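Long-range contacts in kinetochore protein Mis16 (Schizosaccharomyces japonicus, PDB 4XYH), which is a WD-repeat beta-propeller protein that binds histones, recognising histone H4 and, independently, the CENP-A chaperone Scm3: residues Ser206-Asp211 and Val225-Val230; Ala176-His181 and Trp210-Lys215; Ala148-Asn153 and Leu198-Glu203; Phe139-Pro144 and Leu188-Ile193. One frame throughout, in Å; residues are numbered along the deposited sequence.

Contact 1 (Ser206-Asp211 and Val225-Val230); sequences SICVWD and VAPVSV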
loop_
_atom_site.group_PDB
_atom_site.type_symbol
_atom_site.label_atom_id
_atom_site.label_comp_id
_atom_site.label_asym_id
_atom_site.label_seq_id
_atom_site.Cartn_x
_atom_site.Cartn_y
_atom_site.Cartn_z
ATOM N N SER A 206 -0.747 17.454 -8.313
ATOM C CA SER A 206 -2.079 17.819 -7.831
ATOM C C SER A 206 -2.718 16.684 -7.024
ATOM O O SER A 206 -2.225 15.559 -7.022
ATOM C CB SER A 206 -3.002 18.202 -8.996
ATOM O OG SER A 206 -3.357 17.057 -9.755
ATOM N N ILE A 207 -3.814 17.010 -6.346
ATOM C CA ILE A 207 -4.622 16.053 -5.619
ATOM C C ILE A 207 -6.056 16.245 -6.071
ATOM O O ILE A 207 -6.583 17.360 -5.999
ATOM C CB ILE A 207 -4.557 16.246 -4.082
ATOM C CG1 ILE A 207 -3.184 15.882 -3.522
ATOM C CG2 ILE A 207 -5.620 15.411 -3.410
ATOM C CD1 ILE A 207 -2.982 16.355 -2.070
ATOM N N CYS A 208 -6.698 15.180 -6.538
ATOM C CA CYS A 208 -8.087 15.314 -6.924
ATOM C C CYS A 208 -8.980 14.588 -5.945
ATOM O O CYS A 208 -8.630 13.522 -5.463
ATOM C CB CYS A 208 -8.319 14.788 -8.335
ATOM S SG CYS A 208 -7.465 15.709 -9.599
ATOM N N VAL A 209 -10.134 15.175 -5.648
ATOM C CA VAL A 209 -11.144 14.495 -4.852
ATOM C C VAL A 209 -12.323 14.208 -5.775
ATOM O O VAL A 209 -12.763 15.080 -6.526
ATOM C CB VAL A 209 -11.588 15.319 -3.629
ATOM C CG1 VAL A 209 -12.765 14.632 -2.913
ATOM C CG2 VAL A 209 -10.404 15.527 -2.670
ATOM N N TRP A 210 -12.801 12.969 -5.727
ATOM C CA TRP A 210 -13.792 12.473 -6.654
ATOM C C TRP A 210 -15.028 11.993 -5.900
ATOM O O TRP A 210 -14.954 11.618 -4.734
ATOM C CB TRP A 210 -13.222 11.318 -7.493
ATOM C CG TRP A 210 -11.863 11.571 -8.148
ATOM C CD1 TRP A 210 -10.630 11.343 -7.600
ATOM C CD2 TRP A 210 -11.624 12.048 -9.485
ATOM N NE1 TRP A 210 -9.642 11.654 -8.506
ATOM C CE2 TRP A 210 -10.225 12.092 -9.668
ATOM C CE3 TRP A 210 -12.461 12.459 -10.534
ATOM C CZ2 TRP A 210 -9.642 12.532 -10.851
ATOM C CZ3 TRP A 210 -11.886 12.885 -11.715
ATOM C CH2 TRP A 210 -10.481 12.919 -11.867
ATOM N N ASP A 211 -16.163 11.975 -6.574
ATOM C CA ASP A 211 -17.379 11.459 -5.951
ATOM C C ASP A 211 -18.175 10.659 -6.981
ATOM O O ASP A 211 -18.596 11.198 -7.995
ATOM C CB ASP A 211 -18.198 12.610 -5.372
ATOM C CG ASP A 211 -19.442 12.143 -4.636
ATOM O OD1 ASP A 211 -19.572 10.932 -4.341
ATOM O OD2 ASP A 211 -20.296 13.008 -4.342
ATOM N N VAL A 225 -15.797 11.093 -15.547
ATOM C CA VAL A 225 -16.061 11.743 -14.275
ATOM C C VAL A 225 -15.048 12.858 -14.074
ATOM O O VAL A 225 -13.857 12.689 -14.355
ATOM C CB VAL A 225 -16.000 10.745 -13.092
ATOM C CG1 VAL A 225 -16.211 11.459 -11.762
ATOM C CG2 VAL A 225 -17.034 9.663 -13.273
ATOM N N ALA A 226 -15.540 13.999 -13.603
ATOM C CA ALA A 226 -14.711 15.158 -13.330
ATOM C C ALA A 226 -14.528 15.254 -11.822
ATOM O O ALA A 226 -15.377 14.784 -11.063
ATOM C CB ALA A 226 -15.349 16.430 -13.888
ATOM N N PRO A 227 -13.411 15.844 -11.377
ATOM C CA PRO A 227 -13.247 15.897 -9.922
ATOM C C PRO A 227 -14.192 16.885 -9.266
ATOM O O PRO A 227 -14.628 17.826 -9.895
ATOM C CB PRO A 227 -11.795 16.329 -9.734
ATOM C CG PRO A 227 -11.361 16.897 -11.069
ATOM C CD PRO A 227 -12.185 16.217 -12.111
ATOM N N VAL A 228 -14.509 16.635 -8.005
ATOM C CA VAL A 228 -15.251 17.560 -7.167
ATOM C C VAL A 228 -14.335 18.685 -6.647
ATOM O O VAL A 228 -14.746 19.838 -6.558
ATOM C CB VAL A 228 -15.913 16.788 -6.006
ATOM C CG1 VAL A 228 -16.145 17.668 -4.812
ATOM C CG2 VAL A 228 -17.207 16.128 -6.490
ATOM N N SER A 229 -13.087 18.349 -6.324
ATOM C CA SER A 229 -12.093 19.353 -5.944
ATOM C C SER A 229 -10.735 18.982 -6.523
ATOM O O SER A 229 -10.431 17.796 -6.714
ATOM C CB SER A 229 -11.970 19.477 -4.423
ATOM O OG SER A 229 -13.235 19.430 -3.807
ATOM N N VAL A 230 -9.910 19.976 -6.823
ATOM C CA VAL A 230 -8.513 19.657 -7.078
ATOM C C VAL A 230 -7.629 20.662 -6.347
ATOM O O VAL A 230 -7.869 21.872 -6.364
ATOM C CB VAL A 230 -8.198 19.557 -8.613
ATOM C CG1 VAL A 230 -9.429 19.836 -9.468
ATOM C CG2 VAL A 230 -7.050 20.394 -9.009
HETATM O O HOH W 1 -16.550 13.473 -8.874
#

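Contact 2 (Ala176-His181 and Trp210-Lys215); sequences ACLRHH and WDIKGK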
loop_
_atom_site.group_PDB
_atom_site.type_symbol
_atom_site.label_atom_id
_atom_site.label_comp_id
_atom_site.label_asym_id
_atom_site.label_seq_id
_atom_site.Cartn_x
_atom_site.Cartn_y
_atom_site.Cartn_z
ATOM N N ALA A 176 -16.050 3.453 -15.378
ATOM C CA ALA A 176 -15.904 4.913 -15.328
ATOM C C ALA A 176 -14.439 5.279 -15.455
ATOM O O ALA A 176 -13.565 4.508 -15.078
ATOM C CB ALA A 176 -16.474 5.492 -14.043
ATOM N N CYS A 177 -14.177 6.459 -16.003
ATOM C CA CYS A 177 -12.831 6.994 -16.092
ATOM C C CYS A 177 -12.769 8.339 -15.384
ATOM O O CYS A 177 -13.544 9.235 -15.709
ATOM C CB CYS A 177 -12.401 7.145 -17.546
ATOM S SG CYS A 177 -10.763 7.868 -17.705
ATOM N N LEU A 178 -11.869 8.464 -14.406
ATOM C CA LEU A 178 -11.680 9.722 -13.679
ATOM C C LEU A 178 -10.665 10.585 -14.417
ATOM O O LEU A 178 -9.471 10.274 -14.411
ATOM C CB LEU A 178 -11.205 9.460 -12.261
ATOM C CG LEU A 178 -11.945 8.311 -11.571
ATOM C CD1 LEU A 178 -11.272 8.004 -10.256
ATOM C CD2 LEU A 178 -13.407 8.661 -11.343
ATOM N N ARG A 179 -11.129 11.665 -15.048
ATOM C CA ARG A 179 -10.283 12.382 -16.010
ATOM C C ARG A 179 -9.814 13.759 -15.616
ATOM O O ARG A 179 -10.324 14.735 -16.167
ATOM C CB ARG A 179 -11.005 12.552 -17.350
ATOM C CG ARG A 179 -11.807 11.392 -17.774
ATOM C CD ARG A 179 -12.011 11.410 -19.266
ATOM N NE ARG A 179 -10.821 10.925 -19.945
ATOM C CZ ARG A 179 -10.750 9.839 -20.709
ATOM N NH1 ARG A 179 -11.815 9.083 -20.951
ATOM N NH2 ARG A 179 -9.587 9.527 -21.245
ATOM N N HIS A 180 -8.825 13.856 -14.739
ATOM C CA HIS A 180 -8.158 15.142 -14.551
ATOM C C HIS A 180 -6.633 15.122 -14.656
ATOM O O HIS A 180 -6.021 15.996 -15.254
ATOM C CB HIS A 180 -8.511 15.742 -13.195
ATOM C CG HIS A 180 -8.330 17.228 -13.143
ATOM N ND1 HIS A 180 -7.184 17.823 -12.662
ATOM C CD2 HIS A 180 -9.161 18.242 -13.503
ATOM C CE1 HIS A 180 -7.307 19.139 -12.736
ATOM N NE2 HIS A 180 -8.498 19.417 -13.237
ATOM N N HIS A 181 -6.020 14.160 -13.989
ATOM C CA HIS A 181 -4.571 14.083 -13.899
ATOM C C HIS A 181 -3.895 14.035 -15.263
ATOM O O HIS A 181 -4.448 13.461 -16.206
ATOM C CB HIS A 181 -4.169 12.859 -13.055
ATOM C CG HIS A 181 -4.457 13.021 -11.597
ATOM N ND1 HIS A 181 -3.831 13.975 -10.816
ATOM C CD2 HIS A 181 -5.294 12.346 -10.772
ATOM C CE1 HIS A 181 -4.283 13.884 -9.576
ATOM N NE2 HIS A 181 -5.171 12.903 -9.521
ATOM N N TRP A 210 -12.801 12.969 -5.727
ATOM C CA TRP A 210 -13.792 12.473 -6.654
ATOM C C TRP A 210 -15.028 11.993 -5.900
ATOM O O TRP A 210 -14.954 11.618 -4.734
ATOM C CB TRP A 210 -13.222 11.318 -7.493
ATOM C CG TRP A 210 -11.863 11.571 -8.148
ATOM C CD1 TRP A 210 -10.630 11.343 -7.600
ATOM C CD2 TRP A 210 -11.624 12.048 -9.485
ATOM N NE1 TRP A 210 -9.642 11.654 -8.506
ATOM C CE2 TRP A 210 -10.225 12.092 -9.668
ATOM C CE3 TRP A 210 -12.461 12.459 -10.534
ATOM C CZ2 TRP A 210 -9.642 12.532 -10.851
ATOM C CZ3 TRP A 210 -11.886 12.885 -11.715
ATOM C CH2 TRP A 210 -10.481 12.919 -11.867
ATOM N N ASP A 211 -16.163 11.975 -6.574
ATOM C CA ASP A 211 -17.379 11.459 -5.951
ATOM C C ASP A 211 -18.175 10.659 -6.981
ATOM O O ASP A 211 -18.596 11.198 -7.995
ATOM C CB ASP A 211 -18.198 12.610 -5.372
ATOM C CG ASP A 211 -19.442 12.143 -4.636
ATOM O OD1 ASP A 211 -19.572 10.932 -4.341
ATOM O OD2 ASP A 211 -20.296 13.008 -4.342
ATOM N N ILE A 212 -18.355 9.366 -6.731
ATOM C CA ILE A 212 -19.027 8.509 -7.704
ATOM C C ILE A 212 -20.343 7.958 -7.171
ATOM O O ILE A 212 -21.012 7.193 -7.865
ATOM C CB ILE A 212 -18.135 7.314 -8.143
ATOM C CG1 ILE A 212 -17.775 6.463 -6.923
ATOM C CG2 ILE A 212 -16.910 7.813 -8.876
ATOM C CD1 ILE A 212 -17.431 5.043 -7.255
ATOM N N LYS A 213 -20.690 8.333 -5.940
ATOM C CA LYS A 213 -21.996 8.006 -5.353
ATOM C C LYS A 213 -23.152 8.327 -6.307
ATOM O O LYS A 213 -23.281 9.458 -6.778
ATOM C CB LYS A 213 -22.198 8.764 -4.037
ATOM C CG LYS A 213 -23.489 8.401 -3.303
ATOM C CD LYS A 213 -23.417 8.776 -1.813
ATOM C CE LYS A 213 -24.443 8.006 -0.961
ATOM N NZ LYS A 213 -24.268 6.515 -1.009
ATOM N N GLY A 214 -23.972 7.327 -6.610
ATOM C CA GLY A 214 -25.148 7.554 -7.434
ATOM C C GLY A 214 -24.941 7.535 -8.942
ATOM O O GLY A 214 -25.914 7.525 -9.696
ATOM N N LYS A 215 -23.695 7.532 -9.400
ATOM C CA LYS A 215 -23.446 7.458 -10.839
ATOM C C LYS A 215 -23.666 6.026 -11.339
ATOM O O LYS A 215 -23.015 5.106 -10.867
ATOM C CB LYS A 215 -22.029 7.938 -11.175
ATOM C CG LYS A 215 -21.689 9.322 -10.604
ATOM C CD LYS A 215 -20.793 10.122 -11.542
ATOM C CE LYS A 215 -20.169 11.320 -10.849
ATOM N NZ LYS A 215 -21.171 12.155 -10.142
#

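Contact 3 (Ala148-Asn153 and Leu198-Glu203); sequences ATLGLN and LATGTE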
loop_
_atom_site.group_PDB
_atom_site.type_symbol
_atom_site.label_atom_id
_atom_site.label_comp_id
_atom_site.label_asym_id
_atom_site.label_seq_id
_atom_site.Cartn_x
_atom_site.Cartn_y
_atom_site.Cartn_z
ATOM N N ALA A 148 -11.362 1.027 -7.440
ATOM C CA ALA A 148 -10.751 2.183 -8.093
ATOM C C ALA A 148 -9.305 1.848 -8.432
ATOM O O ALA A 148 -8.649 1.137 -7.677
ATOM C CB ALA A 148 -10.821 3.415 -7.206
ATOM N N THR A 149 -8.808 2.340 -9.564
ATOM C CA THR A 149 -7.390 2.168 -9.902
ATOM C C THR A 149 -6.815 3.449 -10.451
ATOM O O THR A 149 -7.560 4.345 -10.818
ATOM C CB THR A 149 -7.126 1.064 -10.972
ATOM O OG1 THR A 149 -7.448 1.564 -12.277
ATOM C CG2 THR A 149 -7.904 -0.211 -10.699
ATOM N N LEU A 150 -5.483 3.523 -10.515
ATOM C CA LEU A 150 -4.771 4.579 -11.242
ATOM C C LEU A 150 -4.024 3.968 -12.422
ATOM O O LEU A 150 -3.224 3.037 -12.243
ATOM C CB LEU A 150 -3.776 5.292 -10.339
ATOM C CG LEU A 150 -4.258 6.464 -9.497
ATOM C CD1 LEU A 150 -3.134 6.904 -8.525
ATOM C CD2 LEU A 150 -4.726 7.620 -10.392
ATOM N N GLY A 151 -4.257 4.489 -13.619
ATOM C CA GLY A 151 -3.696 3.875 -14.801
ATOM C C GLY A 151 -3.053 4.833 -15.782
ATOM O O GLY A 151 -2.388 5.788 -15.374
ATOM N N LEU A 152 -3.262 4.558 -17.073
ATOM C CA LEU A 152 -2.657 5.307 -18.171
ATOM C C LEU A 152 -2.746 6.815 -17.985
ATOM O O LEU A 152 -3.830 7.362 -17.742
ATOM C CB LEU A 152 -3.312 4.913 -19.489
ATOM C CG LEU A 152 -2.754 5.562 -20.754
ATOM C CD1 LEU A 152 -1.340 5.051 -21.031
ATOM C CD2 LEU A 152 -3.670 5.271 -21.929
ATOM N N ASN A 153 -1.582 7.457 -18.058
ATOM C CA ASN A 153 -1.430 8.913 -17.971
ATOM C C ASN A 153 -2.013 9.572 -16.717
ATOM O O ASN A 153 -2.161 10.800 -16.677
ATOM C CB ASN A 153 -2.040 9.583 -19.216
ATOM C CG ASN A 153 -1.387 9.120 -20.522
ATOM O OD1 ASN A 153 -2.067 8.981 -21.542
ATOM N ND2 ASN A 153 -0.067 8.880 -20.494
ATOM N N LEU A 198 -13.442 9.471 -3.074
ATOM C CA LEU A 198 -12.058 8.994 -3.055
ATOM C C LEU A 198 -11.107 10.107 -3.475
ATOM O O LEU A 198 -11.539 11.159 -3.960
ATOM C CB LEU A 198 -11.866 7.791 -3.983
ATOM C CG LEU A 198 -12.041 8.056 -5.484
ATOM C CD1 LEU A 198 -11.215 7.091 -6.303
ATOM C CD2 LEU A 198 -13.516 7.926 -5.861
ATOM N N ALA A 199 -9.816 9.873 -3.307
ATOM C CA ALA A 199 -8.828 10.876 -3.696
ATOM C C ALA A 199 -7.651 10.259 -4.429
ATOM O O ALA A 199 -7.293 9.100 -4.192
ATOM C CB ALA A 199 -8.339 11.636 -2.468
ATOM N N THR A 200 -7.039 11.052 -5.308
ATOM C CA THR A 200 -5.847 10.625 -6.026
ATOM C C THR A 200 -4.772 11.724 -6.037
ATOM O O THR A 200 -5.089 12.916 -5.977
ATOM C CB THR A 200 -6.175 10.246 -7.476
ATOM O OG1 THR A 200 -6.777 11.370 -8.136
ATOM C CG2 THR A 200 -7.129 9.069 -7.515
ATOM N N GLY A 201 -3.508 11.306 -6.106
ATOM C CA GLY A 201 -2.382 12.207 -6.210
ATOM C C GLY A 201 -1.357 11.565 -7.133
ATOM O O GLY A 201 -1.123 10.356 -7.063
ATOM N N THR A 202 -0.756 12.357 -8.016
ATOM C CA THR A 202 0.179 11.808 -8.990
ATOM C C THR A 202 1.436 12.656 -9.140
ATOM O O THR A 202 1.673 13.593 -8.378
ATOM C CB THR A 202 -0.449 11.685 -10.392
ATOM O OG1 THR A 202 -0.499 12.981 -11.009
ATOM C CG2 THR A 202 -1.857 11.064 -10.334
ATOM N N GLU A 203 2.200 12.336 -10.177
ATOM C CA GLU A 203 3.394 13.078 -10.543
ATOM C C GLU A 203 3.101 14.502 -11.034
ATOM O O GLU A 203 3.999 15.333 -11.058
ATOM C CB GLU A 203 4.195 12.272 -11.591
ATOM C CG GLU A 203 4.767 10.976 -10.970
ATOM C CD GLU A 203 5.212 9.899 -11.965
ATOM O OE1 GLU A 203 5.477 10.217 -13.148
ATOM O OE2 GLU A 203 5.307 8.717 -11.542
#

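Contact 4 (Phe139-Pro144 and Leu188-Ile193); sequences FMPQNP and LGWNFI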
loop_
_atom_site.group_PDB
_atom_site.type_symbol
_atom_site.label_atom_id
_atom_site.label_comp_id
_atom_site.label_asym_id
_atom_site.label_seq_id
_atom_site.Cartn_x
_atom_site.Cartn_y
_atom_site.Cartn_z
ATOM N N PHE A 139 -10.181 -1.370 -3.253
ATOM C CA PHE A 139 -11.621 -1.642 -3.284
ATOM C C PHE A 139 -12.359 -0.643 -2.364
ATOM O O PHE A 139 -11.828 -0.213 -1.353
ATOM C CB PHE A 139 -11.920 -3.102 -2.880
ATOM C CG PHE A 139 -11.555 -3.442 -1.443
ATOM C CD1 PHE A 139 -12.349 -3.016 -0.381
ATOM C CD2 PHE A 139 -10.418 -4.197 -1.159
ATOM C CE1 PHE A 139 -12.003 -3.308 0.949
ATOM C CE2 PHE A 139 -10.070 -4.508 0.165
ATOM C CZ PHE A 139 -10.865 -4.061 1.219
ATOM N N MET A 140 -13.570 -0.242 -2.730
ATOM C CA MET A 140 -14.328 0.679 -1.875
ATOM C C MET A 140 -14.680 -0.056 -0.571
ATOM O O MET A 140 -15.222 -1.153 -0.627
ATOM C CB MET A 140 -15.576 1.158 -2.599
ATOM C CG MET A 140 -16.293 2.277 -1.898
ATOM S SD MET A 140 -17.653 2.889 -2.882
ATOM C CE MET A 140 -18.884 1.614 -2.575
ATOM N N PRO A 141 -14.302 0.498 0.599
ATOM C CA PRO A 141 -14.520 -0.257 1.846
ATOM C C PRO A 141 -15.994 -0.552 2.153
ATOM O O PRO A 141 -16.262 -1.595 2.730
ATOM C CB PRO A 141 -13.901 0.642 2.935
ATOM C CG PRO A 141 -13.595 1.938 2.295
ATOM C CD PRO A 141 -13.440 1.668 0.812
ATOM N N GLN A 142 -16.917 0.313 1.754
ATOM C CA GLN A 142 -18.353 0.092 2.002
ATOM C C GLN A 142 -18.975 -0.913 1.039
ATOM O O GLN A 142 -20.109 -1.338 1.225
ATOM C CB GLN A 142 -19.122 1.418 1.912
ATOM C CG GLN A 142 -18.666 2.485 2.903
ATOM C CD GLN A 142 -17.565 3.387 2.342
ATOM O OE1 GLN A 142 -16.940 3.087 1.310
ATOM N NE2 GLN A 142 -17.344 4.513 3.009
ATOM N N ASN A 143 -18.228 -1.259 -0.007
ATOM C CA ASN A 143 -18.635 -2.279 -0.969
ATOM C C ASN A 143 -17.479 -2.719 -1.873
ATOM O O ASN A 143 -17.246 -2.113 -2.907
ATOM C CB ASN A 143 -19.811 -1.763 -1.812
ATOM C CG ASN A 143 -20.209 -2.726 -2.932
ATOM O OD1 ASN A 143 -19.755 -3.889 -2.965
ATOM N ND2 ASN A 143 -21.063 -2.252 -3.854
ATOM N N PRO A 144 -16.760 -3.776 -1.469
ATOM C CA PRO A 144 -15.568 -4.294 -2.155
ATOM C C PRO A 144 -15.755 -4.692 -3.613
ATOM O O PRO A 144 -14.748 -5.004 -4.268
ATOM C CB PRO A 144 -15.189 -5.514 -1.309
ATOM C CG PRO A 144 -15.646 -5.138 0.038
ATOM C CD PRO A 144 -16.954 -4.435 -0.169
ATOM N N LEU A 188 -3.741 7.049 -4.006
ATOM C CA LEU A 188 -5.139 6.655 -4.176
ATOM C C LEU A 188 -5.733 6.181 -2.855
ATOM O O LEU A 188 -5.133 5.372 -2.161
ATOM C CB LEU A 188 -5.260 5.540 -5.219
ATOM C CG LEU A 188 -6.634 4.869 -5.387
ATOM C CD1 LEU A 188 -7.629 5.845 -5.945
ATOM C CD2 LEU A 188 -6.524 3.669 -6.323
ATOM N N GLY A 189 -6.917 6.668 -2.503
ATOM C CA GLY A 189 -7.537 6.226 -1.275
ATOM C C GLY A 189 -9.008 6.588 -1.200
ATOM O O GLY A 189 -9.399 7.709 -1.568
ATOM N N TRP A 190 -9.813 5.639 -0.728
ATOM C CA TRP A 190 -11.233 5.869 -0.510
ATOM C C TRP A 190 -11.523 6.552 0.824
ATOM O O TRP A 190 -10.755 6.436 1.794
ATOM C CB TRP A 190 -11.997 4.562 -0.539
ATOM C CG TRP A 190 -12.044 3.893 -1.856
ATOM C CD1 TRP A 190 -11.212 2.911 -2.314
ATOM C CD2 TRP A 190 -13.014 4.116 -2.884
ATOM N NE1 TRP A 190 -11.614 2.511 -3.570
ATOM C CE2 TRP A 190 -12.710 3.243 -3.943
ATOM C CE3 TRP A 190 -14.118 4.964 -3.007
ATOM C CZ2 TRP A 190 -13.468 3.201 -5.116
ATOM C CZ3 TRP A 190 -14.867 4.922 -4.177
ATOM C CH2 TRP A 190 -14.537 4.047 -5.211
ATOM N N ASN A 191 -12.640 7.271 0.848
ATOM C CA ASN A 191 -13.197 7.839 2.059
ATOM C C ASN A 191 -13.944 6.746 2.837
ATOM O O ASN A 191 -14.774 6.027 2.264
ATOM C CB ASN A 191 -14.120 9.002 1.691
ATOM C CG ASN A 191 -14.471 9.887 2.887
ATOM O OD1 ASN A 191 -14.950 9.410 3.921
ATOM N ND2 ASN A 191 -14.224 11.188 2.745
ATOM N N PHE A 192 -13.641 6.597 4.125
ATOM C CA PHE A 192 -14.242 5.532 4.938
ATOM C C PHE A 192 -15.612 5.911 5.526
ATOM O O PHE A 192 -16.369 5.047 5.949
ATOM C CB PHE A 192 -13.292 5.136 6.066
ATOM C CG PHE A 192 -11.977 4.607 5.577
ATOM C CD1 PHE A 192 -11.859 3.279 5.191
ATOM C CD2 PHE A 192 -10.860 5.442 5.488
ATOM C CE1 PHE A 192 -10.647 2.782 4.722
ATOM C CE2 PHE A 192 -9.650 4.954 5.028
ATOM C CZ PHE A 192 -9.544 3.616 4.638
ATOM N N ILE A 193 -15.917 7.205 5.552
ATOM C CA ILE A 193 -17.170 7.690 6.125
ATOM C C ILE A 193 -18.197 8.029 5.037
ATOM O O ILE A 193 -19.367 7.663 5.127
ATOM C CB ILE A 193 -16.923 8.929 6.997
ATOM C CG1 ILE A 193 -15.940 8.589 8.119
ATOM C CG2 ILE A 193 -18.234 9.480 7.534
ATOM C CD1 ILE A 193 -16.297 7.319 8.881
HETATM O O HOH W 2 -16.016 5.190 -0.241
HETATM O O HOH W 3 -19.518 4.966 4.911
#

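Contact 1 (Ser206-Asp211 and Val225-Val230)
Val209 and Ser229 pair in an antiparallel beta ladder, joining the third strand of a propeller blade, 207-211, to the blade's outermost strand, 229-231. Val209 N reaches Ser229 O at 2.8 Å in an almost straight bond (172°). The reply is doubled: Val209 O is gripped by Val228 N at 2.8 Å and, more loosely, by Ser229 N at 3.3 Å. Two residues thus face one, a classic beta bulge. One step back, Cys208 and Val230 form a non-hydrogen-bonded pair, with Cys208 SG 4.0 Å from Val230 CB on the face away from Val209 and Ser229. Trp210 and Asp211 are the tryptophan-aspartate pair that gives WD repeats their name, here closing the third strand. Trp210 CG stands anti to its own carbonyl carbon (chi1 -49°), which swings the indole alongside Pro227. That proline covers one face of the ring: its CB sits 4.0 Å from the centroid of the six-membered ring, 13° off the normal. At the edge, the carbonyl of Val225 brings its O to 3.3 Å from Trp210 CZ3, while the indole NE1 is turned to Thr200 on the neighbouring strand. Past the bulge the backbones no longer bond directly. A water bridges them instead, accepting from Asp211 N at 2.8 Å and donating to Ala226 O. Nearby, Val228 CG2 comes to 3.8 Å from Asp211 CB.

Contact 2 (Ala176-His181 and Trp210-Lys215)
Leu178 lies with its CB squarely over the six-membered ring of Trp210, 3.4 Å from the centroid and only 7° off the normal, a close CH-pi contact on the face opposite Pro227. The two side chains lie aslant to one another, and the leucine stays over the ring. Leu178 CG is placed anti to its carbonyl carbon (chi1 -43°), which carries the branch back over the ring fusion, where CD1 comes to 4.1 Å from Trp210 CD2 and CD2 to 4.0 Å from Trp210 CE3. The far edge of the indole meets backbone: His180 N is 3.4 Å from Trp210 CH2, near the ring plane, and His180 CB is 3.7 Å from the same atom. His181 CD2 also comes up near that plane, more distantly. No hydrogen bond crosses between the segments, yet Trp210 NE1 and His181 NE2 both bond Thr200 OG1, and His181 ND1 bonds Asp204. Together they make the Trp-Thr-His-Asp network characteristic of WD repeats. An alanine at Trp210 would take away the flat surface under Leu178 and is likely to cost Thr200 one of its two side-chain bonds. Beyond the ring, Leu178 CD2 just meets Ile212 CG2 at 4.4 Å. Ile212 opens a type II turn to Lys215, after an Asx turn from Asp211 OD1 to Lys213 N. Strand 176-178 runs between 156-160 and 223-225 in the preceding blade, so Trp210, from strand 207-211 of the next, packs across the blade boundary.

Contact 3 (Ala148-Asn153 and Leu198-Glu203)
Ala148 and Leu198 make the close end of this contact, with Ala148 CB 3.8 Å from Leu198 CD1. The strands carrying them, 148-150 and 198-201, are not neighbours in one sheet. The axes of these short strand segments come within 9.2 Å, in adjoining blades, and run almost parallel, 8° apart, so side chains fill most of the interval. Leu198 has CG in the crowded position between its backbone N and carbonyl carbon (chi1 66°), and its CD1 reaches across to the small alanine. Two residues on, Leu150 crosses Thr200 obliquely, and Leu150 CD2 comes to 4.0 Å from Thr200 CG2. Beyond that the fit slackens: the same CD2 is 4.5 Å from Thr202 CG2, and Leu150 CD1 is 4.3 Å from Gly201 O. Past it the chains part towards solvent, where Asn153 and Glu203 are exposed. Both threonines present methyls to Leu150 and use their hydroxyls elsewhere: Thr200 OG1 is engaged by His181 and Trp210, and Thr202 OG1 by the backbone N of Asp204. The two blades meet mainly through carbon, with one backbone carbonyl at the loose end; no hydrogen bond joins the segments, so their alignment probably depends on side-chain fit.

Contact 4 (Phe139-Pro144 and Leu188-Ile193)
Met140 lies across one face of the Trp190 indole, the two side chains meeting at about a right angle. Its CA stands over the five-membered ring, 3.6 Å from the centroid. Then CB passes 3.8 Å from Trp190 CE2, and chi1 of -170° turns CG away from the backbone N and sets it 3.6 Å from Trp190 CE3. The sulfur follows in a Met-aromatic contact, SD 3.7 Å from Trp190 CZ3 but oblique to the ring, after which chi3 bends CE away. Pro141 continues the apolar row: its CD touches Trp190 CB at 3.5 Å and its CG meets Phe192 CD1 at 3.6 Å. With the indole NE1 bonded to Arg138 O, an alanine at Trp190 would deprive that oxygen of the indole N-H and probably open a gap beside Met140. A polar clasp closes the outer end. Gln142 NE2 donates to Asn191 O at 3.1 Å, fairly straight at 161°, while one water links Gln142 OE1 to that same carbonyl and another links NE2 to Ile193 O. Chemically the contact is thus divided: apolar packing of Met140 and Pro141 on Trp190 and Phe192 joins the two blades, and an amide with its waters grips the loop after strand 188-190.

Overall arrangement
From the N terminus, the chain leaves 139-144 and 148-153 in one blade, and 176-181 from the last part of that blade follows. The next blade then answers in the same order: 188-193 closes contact 4, 198-203 closes contact 3 and 210-215 closes contact 2. These three loops therefore cross one another, each opening before the previous one closes, and they tie the facing sides of the two neighbouring blades together. Contact 1 is different, a short loop that leaves strand 207-211, touches the first blade's edge at Val225, beside Cys177 and Arg179, and returns to the second blade at strand 229-231. It begins where contact 2 ends, and the two share Trp210 and Asp211.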